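Local atomic coordinates of fatty Acid Kinase (Fak) B3 protein (Streptococcus pneumoniae, PDB entry 6CNG), a protein that binds a long-chain fatty acid, here linoleic acid, and as a FakB-type DegV protein probably presents it to the fatty acid kinase for phosphorylation. Residues A[102-108]-A[134-140]; A[91-96]-A[120-124]; A[37-43]-A[153-157]; A[29-34]-A[60-64]. All blocks are in the same frame, centred on the assembly; numbering follows the deposited sequence.

Contact 1 (A[102-108]-A[134-140])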
loop_
_atom_site.group_PDB
_atom_site.type_symbol
_atom_site.label_atom_id
_atom_site.label_comp_id
_atom_site.label_asym_id
_atom_site.label_seq_id
_atom_site.Cartn_x
_atom_site.Cartn_y
_atom_site.Cartn_z
ATOM N N PHE A 102 15.422 4.179 -5.042
ATOM C CA PHE A 102 14.203 3.537 -5.506
ATOM C C PHE A 102 13.015 4.222 -4.867
ATOM O O PHE A 102 13.027 4.545 -3.680
ATOM C CB PHE A 102 14.175 2.052 -5.153
ATOM C CG PHE A 102 15.236 1.311 -5.825
ATOM C CD1 PHE A 102 16.515 1.308 -5.332
ATOM C CD2 PHE A 102 14.986 0.683 -7.014
ATOM C CE1 PHE A 102 17.520 0.655 -6.006
ATOM C CE2 PHE A 102 15.980 0.028 -7.681
ATOM C CZ PHE A 102 17.241 0.018 -7.178
ATOM N N LEU A 103 11.981 4.400 -5.658
ATOM C CA LEU A 103 10.811 5.130 -5.230
ATOM C C LEU A 103 9.615 4.299 -5.639
ATOM O O LEU A 103 9.384 4.085 -6.823
ATOM C CB LEU A 103 10.808 6.512 -5.885
ATOM C CG LEU A 103 9.833 7.559 -5.383
ATOM C CD1 LEU A 103 10.008 8.816 -6.195
ATOM C CD2 LEU A 103 8.393 7.091 -5.414
ATOM N N VAL A 104 8.866 3.823 -4.660
ATOM C CA VAL A 104 7.654 3.063 -4.897
ATOM C C VAL A 104 6.488 3.958 -4.540
ATOM O O VAL A 104 6.394 4.442 -3.411
ATOM C CB VAL A 104 7.624 1.789 -4.045
ATOM C CG1 VAL A 104 6.458 0.906 -4.430
ATOM C CG2 VAL A 104 8.917 1.059 -4.178
ATOM N N THR A 105 5.587 4.148 -5.483
ATOM C CA THR A 105 4.362 4.869 -5.248
ATOM C C THR A 105 3.161 3.938 -5.228
ATOM O O THR A 105 3.156 2.840 -5.777
ATOM C CB THR A 105 4.121 5.940 -6.309
ATOM O OG1 THR A 105 3.713 5.322 -7.531
ATOM C CG2 THR A 105 5.350 6.739 -6.525
ATOM N N ILE A 106 2.134 4.414 -4.559
ATOM C CA ILE A 106 0.822 3.852 -4.706
ATOM C C ILE A 106 0.395 3.953 -6.172
ATOM O O ILE A 106 0.940 4.738 -6.967
ATOM C CB ILE A 106 -0.063 4.693 -3.764
ATOM C CG1 ILE A 106 -1.273 3.897 -3.269
ATOM C CG2 ILE A 106 -0.409 6.056 -4.429
ATOM C CD1 ILE A 106 -2.142 4.622 -2.224
ATOM N N THR A 107 -0.578 3.113 -6.537
ATOM C CA THR A 107 -1.078 3.048 -7.902
ATOM C C THR A 107 -1.167 4.420 -8.555
ATOM O O THR A 107 -1.857 5.314 -8.067
ATOM C CB THR A 107 -2.454 2.396 -7.946
ATOM O OG1 THR A 107 -3.039 2.669 -9.221
ATOM C CG2 THR A 107 -3.351 2.899 -6.842
ATOM N N GLY A 108 -0.484 4.569 -9.669
ATOM C CA GLY A 108 -0.545 5.806 -10.405
ATOM C C GLY A 108 -1.810 5.998 -11.189
ATOM O O GLY A 108 -1.944 6.994 -11.892
ATOM N N HIS A 134 15.127 4.839 -9.698
ATOM C CA HIS A 134 14.148 3.974 -10.335
ATOM C C HIS A 134 12.808 4.156 -9.646
ATOM O O HIS A 134 12.669 3.856 -8.453
ATOM C CB HIS A 134 14.589 2.519 -10.241
ATOM C CG HIS A 134 13.649 1.555 -10.897
ATOM N ND1 HIS A 134 13.536 1.444 -12.262
ATOM C CD2 HIS A 134 12.806 0.639 -10.369
ATOM C CE1 HIS A 134 12.652 0.508 -12.548
ATOM N NE2 HIS A 134 12.198 0.000 -11.416
ATOM N N VAL A 135 11.822 4.611 -10.413
ATOM C CA VAL A 135 10.470 4.852 -9.923
ATOM C C VAL A 135 9.611 3.650 -10.268
ATOM O O VAL A 135 9.524 3.242 -11.431
ATOM C CB VAL A 135 9.863 6.119 -10.548
ATOM C CG1 VAL A 135 8.525 6.400 -9.923
ATOM C CG2 VAL A 135 10.789 7.310 -10.405
ATOM N N ILE A 136 8.956 3.120 -9.257
ATOM C CA ILE A 136 8.120 1.948 -9.379
ATOM C C ILE A 136 6.718 2.414 -9.095
ATOM O O ILE A 136 6.419 2.865 -7.996
ATOM C CB ILE A 136 8.554 0.868 -8.377
ATOM C CG1 ILE A 136 10.009 0.486 -8.673
ATOM C CG2 ILE A 136 7.629 -0.275 -8.446
ATOM C CD1 ILE A 136 10.676 -0.338 -7.606
ATOM N N ASP A 137 5.869 2.327 -10.090
ATOM C CA ASP A 137 4.436 2.364 -9.861
ATOM C C ASP A 137 4.000 0.970 -9.421
ATOM O O ASP A 137 4.030 0.022 -10.210
ATOM C CB ASP A 137 3.740 2.759 -11.151
ATOM C CG ASP A 137 2.256 2.950 -10.983
ATOM O OD1 ASP A 137 1.647 2.595 -9.954
ATOM O OD2 ASP A 137 1.679 3.477 -11.944
ATOM N N SER A 138 3.590 0.852 -8.162
ATOM C CA SER A 138 3.157 -0.421 -7.639
ATOM C C SER A 138 1.866 -0.903 -8.276
ATOM O O SER A 138 1.584 -2.111 -8.237
ATOM C CB SER A 138 2.923 -0.307 -6.140
ATOM O OG SER A 138 1.779 0.456 -5.837
ATOM N N LEU A 139 1.068 0.024 -8.815
ATOM C CA LEU A 139 -0.291 -0.271 -9.256
ATOM C C LEU A 139 -1.097 -0.903 -8.127
ATOM O O LEU A 139 -1.971 -1.740 -8.357
ATOM C CB LEU A 139 -0.296 -1.147 -10.506
ATOM C CG LEU A 139 0.446 -0.581 -11.727
ATOM C CD1 LEU A 139 0.553 -1.602 -12.847
ATOM C CD2 LEU A 139 -0.199 0.672 -12.254
ATOM N N SER A 140 -0.809 -0.495 -6.901
ATOM C CA SER A 140 -1.330 -1.183 -5.737
ATOM C C SER A 140 -1.334 -0.224 -4.548
ATOM O O SER A 140 -1.255 0.994 -4.705
ATOM C CB SER A 140 -0.529 -2.469 -5.481
ATOM O OG SER A 140 -1.250 -3.343 -4.637
#

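Contact 2 (A[91-96]-A[120-124])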
loop_
_atom_site.group_PDB
_atom_site.type_symbol
_atom_site.label_atom_id
_atom_site.label_comp_id
_atom_site.label_asym_id
_atom_site.label_seq_id
_atom_site.Cartn_x
_atom_site.Cartn_y
_atom_site.Cartn_z
ATOM N N TYR A 91 9.120 15.041 -3.143
ATOM C CA TYR A 91 9.988 13.958 -3.580
ATOM C C TYR A 91 11.430 14.440 -3.691
ATOM O O TYR A 91 12.355 13.752 -3.257
ATOM C CB TYR A 91 9.448 13.392 -4.902
ATOM C CG TYR A 91 8.256 12.470 -4.727
ATOM C CD1 TYR A 91 8.322 11.422 -3.850
ATOM C CD2 TYR A 91 7.077 12.641 -5.433
ATOM C CE1 TYR A 91 7.268 10.584 -3.664
ATOM C CE2 TYR A 91 6.017 11.795 -5.260
ATOM C CZ TYR A 91 6.119 10.770 -4.369
ATOM O OH TYR A 91 5.102 9.888 -4.136
ATOM N N LEU A 92 11.643 15.643 -4.220
ATOM C CA LEU A 92 13.002 16.163 -4.357
ATOM C C LEU A 92 13.721 16.236 -3.018
ATOM O O LEU A 92 14.906 15.898 -2.929
ATOM C CB LEU A 92 12.978 17.561 -4.972
ATOM C CG LEU A 92 12.573 17.729 -6.415
ATOM C CD1 LEU A 92 12.528 19.221 -6.706
ATOM C CD2 LEU A 92 13.522 17.024 -7.322
ATOM N N ARG A 93 13.034 16.713 -1.981
ATOM C CA ARG A 93 13.617 16.750 -0.648
ATOM C C ARG A 93 14.087 15.377 -0.219
ATOM O O ARG A 93 15.146 15.233 0.401
ATOM C CB ARG A 93 12.563 17.198 0.359
ATOM C CG ARG A 93 12.219 18.656 0.372
ATOM C CD ARG A 93 11.693 19.065 1.763
ATOM N NE ARG A 93 11.049 17.975 2.517
ATOM C CZ ARG A 93 11.615 17.282 3.510
ATOM N NH1 ARG A 93 12.865 17.527 3.906
ATOM N NH2 ARG A 93 10.917 16.328 4.116
ATOM N N ALA A 94 13.269 14.374 -0.463
ATOM C CA ALA A 94 13.550 13.028 0.002
ATOM C C ALA A 94 14.753 12.408 -0.692
ATOM O O ALA A 94 15.366 11.493 -0.144
ATOM C CB ALA A 94 12.314 12.171 -0.212
ATOM N N PHE A 95 15.112 12.893 -1.866
ATOM C CA PHE A 95 16.222 12.324 -2.591
ATOM C C PHE A 95 17.575 12.645 -1.967
ATOM O O PHE A 95 18.538 11.921 -2.222
ATOM C CB PHE A 95 16.213 12.855 -4.016
ATOM C CG PHE A 95 15.070 12.381 -4.848
ATOM C CD1 PHE A 95 14.395 11.221 -4.558
ATOM C CD2 PHE A 95 14.697 13.090 -5.944
ATOM C CE1 PHE A 95 13.385 10.807 -5.339
ATOM C CE2 PHE A 95 13.685 12.680 -6.719
ATOM C CZ PHE A 95 13.030 11.534 -6.425
ATOM N N GLU A 96 17.675 13.693 -1.157
ATOM C CA GLU A 96 18.978 14.222 -0.779
ATOM C C GLU A 96 19.812 13.229 0.027
ATOM O O GLU A 96 19.303 12.507 0.881
ATOM C CB GLU A 96 18.811 15.503 0.022
ATOM C CG GLU A 96 20.145 16.222 0.169
ATOM C CD GLU A 96 20.215 17.135 1.367
ATOM O OE1 GLU A 96 21.183 17.913 1.440
ATOM O OE2 GLU A 96 19.328 17.063 2.251
ATOM N N ALA A 120 9.795 14.505 -10.405
ATOM C CA ALA A 120 10.888 14.703 -9.471
ATOM C C ALA A 120 12.154 14.011 -9.941
ATOM O O ALA A 120 13.251 14.572 -9.844
ATOM C CB ALA A 120 10.474 14.162 -8.111
ATOM N N LYS A 121 12.026 12.781 -10.448
ATOM C CA LYS A 121 13.203 12.064 -10.917
ATOM C C LYS A 121 13.886 12.842 -12.017
ATOM O O LYS A 121 15.102 13.029 -12.000
ATOM C CB LYS A 121 12.857 10.657 -11.435
ATOM C CG LYS A 121 14.001 10.021 -12.270
ATOM C CD LYS A 121 13.720 8.612 -12.756
ATOM C CE LYS A 121 14.890 8.062 -13.620
ATOM N NZ LYS A 121 14.719 6.669 -14.109
ATOM N N ASN A 122 13.118 13.241 -13.016
ATOM C CA ASN A 122 13.691 13.950 -14.148
ATOM C C ASN A 122 14.271 15.294 -13.740
ATOM O O ASN A 122 15.266 15.726 -14.315
ATOM C CB ASN A 122 12.627 14.098 -15.229
ATOM C CG ASN A 122 12.277 12.777 -15.873
ATOM O OD1 ASN A 122 13.106 11.880 -15.972
ATOM N ND2 ASN A 122 11.041 12.650 -16.307
ATOM N N ILE A 123 13.682 15.956 -12.743
ATOM C CA ILE A 123 14.181 17.243 -12.284
ATOM C C ILE A 123 15.464 17.058 -11.510
ATOM O O ILE A 123 16.424 17.809 -11.683
ATOM C CB ILE A 123 13.123 17.949 -11.422
ATOM C CG1 ILE A 123 11.904 18.380 -12.246
ATOM C CG2 ILE A 123 13.734 19.151 -10.714
ATOM C CD1 ILE A 123 12.193 19.475 -13.272
ATOM N N TYR A 124 15.507 16.070 -10.633
ATOM C CA TYR A 124 16.698 15.894 -9.820
ATOM C C TYR A 124 17.909 15.583 -10.681
ATOM O O TYR A 124 18.991 16.129 -10.456
ATOM C CB TYR A 124 16.473 14.775 -8.818
ATOM C CG TYR A 124 17.421 14.773 -7.627
ATOM C CD1 TYR A 124 17.225 15.619 -6.547
ATOM C CD2 TYR A 124 18.468 13.893 -7.567
ATOM C CE1 TYR A 124 18.072 15.579 -5.454
ATOM C CE2 TYR A 124 19.300 13.850 -6.503
ATOM C CZ TYR A 124 19.098 14.678 -5.439
ATOM O OH TYR A 124 19.961 14.629 -4.389
#

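Contact 3 (A[37-43]-A[153-157])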
loop_
_atom_site.group_PDB
_atom_site.type_symbol
_atom_site.label_atom_id
_atom_site.label_comp_id
_atom_site.label_asym_id
_atom_site.label_seq_id
_atom_site.Cartn_x
_atom_site.Cartn_y
_atom_site.Cartn_z
ATOM N N PRO A 37 11.733 -2.480 8.699
ATOM C CA PRO A 37 12.429 -3.446 9.535
ATOM C C PRO A 37 13.824 -3.733 9.006
ATOM O O PRO A 37 14.019 -4.031 7.816
ATOM C CB PRO A 37 11.516 -4.674 9.483
ATOM C CG PRO A 37 10.187 -4.150 9.268
ATOM C CD PRO A 37 10.382 -2.956 8.367
ATOM N N THR A 38 14.807 -3.596 9.908
ATOM C CA THR A 38 16.212 -3.932 9.724
ATOM C C THR A 38 16.760 -3.430 8.396
ATOM O O THR A 38 17.032 -4.231 7.494
ATOM C CB THR A 38 16.392 -5.444 9.849
ATOM O OG1 THR A 38 15.618 -5.929 10.951
ATOM C CG2 THR A 38 17.836 -5.772 10.089
ATOM N N PRO A 39 16.963 -2.124 8.245
ATOM C CA PRO A 39 17.450 -1.608 6.968
ATOM C C PRO A 39 18.830 -2.143 6.650
ATOM O O PRO A 39 19.675 -2.313 7.524
ATOM C CB PRO A 39 17.480 -0.093 7.164
ATOM C CG PRO A 39 17.066 0.174 8.520
ATOM C CD PRO A 39 16.923 -1.093 9.285
ATOM N N ALA A 40 19.055 -2.408 5.371
ATOM C CA ALA A 40 20.364 -2.836 4.916
ATOM C C ALA A 40 21.395 -1.731 5.183
ATOM O O ALA A 40 21.071 -0.593 5.517
ATOM C CB ALA A 40 20.306 -3.214 3.436
ATOM N N ILE A 41 22.666 -2.109 5.068
ATOM C CA ILE A 41 23.735 -1.183 5.362
ATOM C C ILE A 41 23.719 -0.103 4.310
ATOM O O ILE A 41 23.321 -0.332 3.167
ATOM C CB ILE A 41 25.074 -1.930 5.408
ATOM C CG1 ILE A 41 25.031 -2.944 6.552
ATOM C CG2 ILE A 41 26.190 -0.977 5.595
ATOM C CD1 ILE A 41 26.165 -3.860 6.588
ATOM N N ASN A 42 24.099 1.096 4.712
ATOM C CA ASN A 42 24.123 2.249 3.818
ATOM C C ASN A 42 22.779 2.491 3.159
ATOM O O ASN A 42 22.734 3.029 2.067
ATOM C CB ASN A 42 25.192 2.125 2.725
ATOM C CG ASN A 42 26.585 1.947 3.286
ATOM O OD1 ASN A 42 26.851 2.250 4.430
ATOM N ND2 ASN A 42 27.476 1.458 2.469
ATOM N N THR A 43 21.689 2.089 3.805
ATOM C CA THR A 43 20.358 2.305 3.269
ATOM C C THR A 43 19.461 2.992 4.285
ATOM O O THR A 43 19.431 2.628 5.465
ATOM C CB THR A 43 19.707 0.994 2.836
ATOM O OG1 THR A 43 20.586 0.274 1.964
ATOM C CG2 THR A 43 18.405 1.272 2.106
ATOM N N ASN A 153 14.813 -3.892 0.092
ATOM C CA ASN A 153 15.780 -3.963 1.169
ATOM C C ASN A 153 16.503 -5.289 1.167
ATOM O O ASN A 153 17.721 -5.340 1.317
ATOM C CB ASN A 153 15.071 -3.765 2.505
ATOM C CG ASN A 153 16.040 -3.448 3.632
ATOM O OD1 ASN A 153 16.784 -2.475 3.552
ATOM N ND2 ASN A 153 16.027 -4.262 4.681
ATOM N N ASP A 154 15.759 -6.378 1.047
ATOM C CA ASP A 154 16.364 -7.686 0.875
ATOM C C ASP A 154 17.437 -7.645 -0.210
ATOM O O ASP A 154 18.590 -8.015 0.021
ATOM C CB ASP A 154 15.282 -8.686 0.471
ATOM C CG ASP A 154 14.411 -9.150 1.614
ATOM O OD1 ASP A 154 14.581 -8.717 2.775
ATOM O OD2 ASP A 154 13.525 -9.979 1.312
ATOM N N LEU A 155 17.058 -7.201 -1.415
ATOM C CA LEU A 155 17.964 -7.231 -2.559
ATOM C C LEU A 155 19.225 -6.432 -2.301
ATOM O O LEU A 155 20.298 -6.824 -2.758
ATOM C CB LEU A 155 17.283 -6.727 -3.829
ATOM C CG LEU A 155 15.974 -7.408 -4.214
ATOM C CD1 LEU A 155 15.215 -6.571 -5.157
ATOM C CD2 LEU A 155 16.209 -8.760 -4.792
ATOM N N ILE A 156 19.120 -5.298 -1.601
ATOM C CA ILE A 156 20.313 -4.509 -1.323
ATOM C C ILE A 156 21.199 -5.208 -0.309
ATOM O O ILE A 156 22.427 -5.257 -0.466
ATOM C CB ILE A 156 19.956 -3.099 -0.857
ATOM C CG1 ILE A 156 19.233 -2.334 -1.943
ATOM C CG2 ILE A 156 21.203 -2.394 -0.525
ATOM C CD1 ILE A 156 18.570 -1.042 -1.462
ATOM N N ASP A 157 20.603 -5.741 0.758
ATOM C CA ASP A 157 21.330 -6.572 1.706
ATOM C C ASP A 157 22.065 -7.691 1.001
ATOM O O ASP A 157 23.145 -8.102 1.425
ATOM C CB ASP A 157 20.352 -7.169 2.722
ATOM C CG ASP A 157 21.035 -7.646 3.992
ATOM O OD1 ASP A 157 21.900 -6.935 4.530
ATOM O OD2 ASP A 157 20.684 -8.732 4.482
#

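Contact 4 (A[29-34]-A[60-64])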
loop_
_atom_site.group_PDB
_atom_site.type_symbol
_atom_site.label_atom_id
_atom_site.label_comp_id
_atom_site.label_asym_id
_atom_site.label_seq_id
_atom_site.Cartn_x
_atom_site.Cartn_y
_atom_site.Cartn_z
ATOM N N SER A 29 2.814 7.409 1.446
ATOM C CA SER A 29 2.095 6.871 2.605
ATOM C C SER A 29 0.951 5.878 2.243
ATOM O O SER A 29 0.169 5.488 3.129
ATOM C CB SER A 29 1.671 8.009 3.531
ATOM O OG SER A 29 0.693 8.816 2.958
ATOM N N GLY A 30 0.884 5.421 0.990
ATOM C CA GLY A 30 0.212 4.186 0.653
ATOM C C GLY A 30 0.955 2.947 1.102
ATOM O O GLY A 30 0.386 1.853 1.049
ATOM N N CYS A 31 2.225 3.103 1.493
ATOM C CA CYS A 31 3.007 2.108 2.220
ATOM C C CYS A 31 2.765 2.288 3.711
ATOM O O CYS A 31 2.744 3.406 4.222
ATOM C CB CYS A 31 4.500 2.305 1.944
ATOM S SG CYS A 31 5.672 1.285 2.876
ATOM N N ASP A 32 2.598 1.183 4.407
ATOM C CA ASP A 32 2.233 1.246 5.806
ATOM C C ASP A 32 3.416 1.363 6.747
ATOM O O ASP A 32 3.197 1.645 7.923
ATOM C CB ASP A 32 1.411 0.005 6.150
ATOM C CG ASP A 32 0.235 -0.176 5.210
ATOM O OD1 ASP A 32 -0.644 0.686 5.183
ATOM O OD2 ASP A 32 0.229 -1.154 4.468
ATOM N N TYR A 33 4.643 1.159 6.268
ATOM C CA TYR A 33 5.831 1.291 7.098
ATOM C C TYR A 33 6.101 2.756 7.423
ATOM O O TYR A 33 6.105 3.610 6.535
ATOM C CB TYR A 33 7.051 0.726 6.357
ATOM C CG TYR A 33 7.108 -0.776 6.226
ATOM C CD1 TYR A 33 6.864 -1.601 7.301
ATOM C CD2 TYR A 33 7.404 -1.362 5.019
ATOM C CE1 TYR A 33 6.923 -2.973 7.168
ATOM C CE2 TYR A 33 7.465 -2.719 4.874
ATOM C CZ TYR A 33 7.228 -3.527 5.945
ATOM O OH TYR A 33 7.294 -4.898 5.761
ATOM N N ARG A 34 6.363 3.042 8.700
ATOM C CA ARG A 34 7.042 4.281 9.067
ATOM C C ARG A 34 8.537 4.058 9.249
ATOM O O ARG A 34 9.340 4.952 8.963
ATOM C CB ARG A 34 6.452 4.883 10.350
ATOM C CG ARG A 34 4.921 4.787 10.540
ATOM C CD ARG A 34 4.171 5.605 9.531
ATOM N NE ARG A 34 2.881 6.042 10.048
ATOM C CZ ARG A 34 2.030 6.810 9.376
ATOM N NH1 ARG A 34 2.328 7.215 8.153
ATOM N NH2 ARG A 34 0.885 7.176 9.928
ATOM N N VAL A 60 -1.490 15.504 7.892
ATOM C CA VAL A 60 -0.375 15.013 7.106
ATOM C C VAL A 60 -0.061 13.608 7.584
ATOM O O VAL A 60 0.062 13.367 8.789
ATOM C CB VAL A 60 0.836 15.940 7.224
ATOM C CG1 VAL A 60 1.974 15.375 6.419
ATOM C CG2 VAL A 60 0.461 17.303 6.729
ATOM N N ASP A 61 0.036 12.679 6.633
ATOM C CA ASP A 61 0.145 11.255 6.940
ATOM C C ASP A 61 1.607 10.864 7.094
ATOM O O ASP A 61 2.171 10.109 6.305
ATOM C CB ASP A 61 -0.528 10.425 5.855
ATOM C CG ASP A 61 -0.664 8.932 6.224
ATOM O OD1 ASP A 61 -0.530 8.556 7.399
ATOM O OD2 ASP A 61 -0.924 8.127 5.313
ATOM N N ASP A 62 2.211 11.414 8.134
ATOM C CA ASP A 62 3.518 11.010 8.608
ATOM C C ASP A 62 3.339 10.330 9.959
ATOM O O ASP A 62 2.231 10.191 10.472
ATOM C CB ASP A 62 4.478 12.195 8.607
ATOM C CG ASP A 62 4.134 13.214 9.616
ATOM O OD1 ASP A 62 3.517 12.843 10.626
ATOM O OD2 ASP A 62 4.493 14.390 9.403
ATOM N N ALA A 63 4.449 9.891 10.542
ATOM C CA ALA A 63 4.358 9.104 11.767
ATOM C C ALA A 63 3.891 9.914 12.974
ATOM O O ALA A 63 3.511 9.310 13.985
ATOM C CB ALA A 63 5.702 8.454 12.077
ATOM N N SER A 64 3.927 11.249 12.891
ATOM C CA SER A 64 3.321 12.119 13.891
ATOM C C SER A 64 1.796 12.003 13.942
ATOM O O SER A 64 1.193 12.361 14.962
ATOM C CB SER A 64 3.698 13.577 13.591
ATOM O OG SER A 64 5.046 13.703 13.137
#

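Contact 1 (A[102-108]-A[134-140])
Ile136 N donates to Leu103 O at 2.7 Å, 170° at the hydrogen, the straightest bond across a parallel strand pair. Leu103 N to His134 O and Thr105 N to Ile136 O continue the ladder on either side of it. Toward the C-terminal ends of the two segments the polar contacts crowd together. Thr105 O takes two bonds from Ser138, one from its backbone N at 3.1 Å and one from OG at 2.8 Å, the hydroxyl arriving in the carbonyl plane on a lone pair. Ser138 OG can do so because it sits between its own backbone N and carbonyl carbon (chi1 71°). Asp137 OD1 is likewise gripped twice, by Gly108 N at 2.9 Å and, from the opposite face of the carboxylate, by Leu139 N in an Asx turn, which should hold its plane steady. Thr107 N then reaches Ser140 O at 2.9 Å, where Thr107 lines the linoleic acid pocket. At the other end Phe102 and His134 meet only rim to rim, ring centroids 6.0 Å apart, with Phe102 CD2 3.7 Å from His134 CB. The open side is that of His134 and Val135, both partly exposed; Phe102 stays buried, stacked on Phe162. The pair belongs to the right-handed beta-alpha-beta unit of strand 100-105, helix 113-127 and strand 132-137. Leu103 and Thr105 face helices 88-95 and 113-127, whereas Phe102 and Val104 pack against helix 143-157, with helix 162-174 also touching Phe102, and strand 23-28 pairs along the far edge of strand 100-105.

Contact 2 (A[91-96]-A[120-124])
Phe95 and Tyr124 form a T-shaped (edge-to-face) pair at the crossing of helices 88-95 and 113-127, which lie side by side on one face of the mixed sheet of an alpha/beta fold. Over these short segments the axes approach to 9.7 Å and cross at -55°. The Phe95 ring turns its edge to the Tyr124 face, planes 74° apart, and CD2 of Phe95 comes 3.6 Å from Tyr124 CG. CB of Phe95 joins in with a CH-pi contact, 3.7 Å from the centroid of the Tyr124 ring. The two side chains slide past each other in opposite directions, an overlap to which their different first torsions contribute: Phe95 places CG beside its backbone N, opposite the carbonyl carbon, while Tyr124 swings CG anti to N (chi1 -161°) and carries its ring across to the C-terminal end of helix 88-95. The Tyr124 hydroxyl ends near the backbone of Phe95 and Glu96. Leu92 works at the rim of the same ring. With its CD1 branch extended, the other branch, CD2, turns in between the helices, 3.5 Å from Ala120 O and 4.0 Å from both Tyr124 CB and Ile123 CG2. The methyl of Ala120 fits into the angle between Tyr91 and Phe95; CE2 of Phe95 lies 3.8 Å from Ala120 CB. Tyr91 points its ring away toward strand 100-105, and its hydroxyl is hydrogen-bonded to Ser113. What it gives this contact is its first side-chain carbon, CB, 3.5 Å from Ala120 CB.

Contact 3 (A[37-43]-A[153-157])
Ala40 N donates to Asn153 OD1 at 2.9 Å, nearly straight at 169°, and lies in the plane of the side-chain carbonyl, on a lone pair. The other end of the same amide is used as well: Asn153 ND2 gives a hydrogen to Thr38 O at 3.0 Å, with the acceptor close to the amide plane. That second bond is less regular on the acceptor side, since ND2 stands above the plane of the Thr38 carbonyl. Together the two bonds fix the rotation of the amide and let one side chain bridge a backbone carbonyl and an N-H two residues apart, with Pro39 between them. With CG anti to its backbone N (chi1 -164°), Asn153 extends from the helix straight toward the loop. Beside it the methyl of Ala40 settles on the helix surface, 3.7 Å from Asp157 N and 4.1 Å from Ile156 CG2. That same Ile156 methyl meets Thr43 OG1 at 3.7 Å, the two side chains reaching toward each other tip to tip, while the Thr43 hydroxyl bonds back to Ile41 O. Trp23 of strand 23-28 touches both Thr43 and Ile156 and continues the packing toward the sheet. The contact is structural and lies away from the annotated sites: two bonds from one asparagine amide to the loop backbone hold the loop, which ends in a type II turn (Ala40 to Thr43) and leads into strand 43-54, against the last turn of helix 143-157.

Contact 4 (A[29-34]-A[60-64])
Arg34 and Asp61 make the ionic part of the contact. NH1 and NH2 of Arg34 both reach Asp61 OD1, each at 3.2 Å, in an end-on grip of a single oxygen that lies near the guanidinium plane. The two planes are 75° apart; NH1 comes from above the carboxylate, NH2 nearly along the C-O axis. A bend at chi2 (-66°) folds the arginine chain over to deliver its head. Apart from the salt bridge, Ser29 OG donates to Asp61 OD2 at 2.9 Å, from above the carboxylate, and accepts from Leu50 N. Both Asp61 oxygens have further partners in the backbone N-H groups of Gly283 and Leu284, at the start of helix 283-289, which together with Arg34 would favour a charged carboxylate. Van der Waals packing is slight: Ala63 CB lies 4.0 Å from Arg34 CB, and Ala63 CA sits over one face of the guanidinium, as does the carbonyl oxygen of Asp62. Buried Asp61, the centre of an inverse gamma turn, thus joins the loop after strand 23-28, the turn after strand 57-60 and the N-terminal end of helix 283-289, with the Ser29 side chain about 8 Å from the bound linoleic acid, a polar junction near the lipid pocket.

From the N terminus, the loop after strand 23-28 supplies first 29-34 and then 37-43. Contact 4 closes early, when the chain returns at 60-64 after the 43-54 and 57-60 strands. Contact 3 crosses it: its loop opens at 37-43, before contact 4 has closed, and shuts only at 153-157. Contacts 1 and 2 are nested inside that long loop and cross each other, their segments running 91-96, 102-108, 120-124 and 134-140. They touch where Leu103 meets Tyr91 and Phe95, joining sheet to helix layer. Ile106 packs on Gly30, linking contact 1 to contact 4 near the lipid pocket, whereas contact 3 ties the loop before strand 43-54 to helix 143-157 on the other face of the sheet.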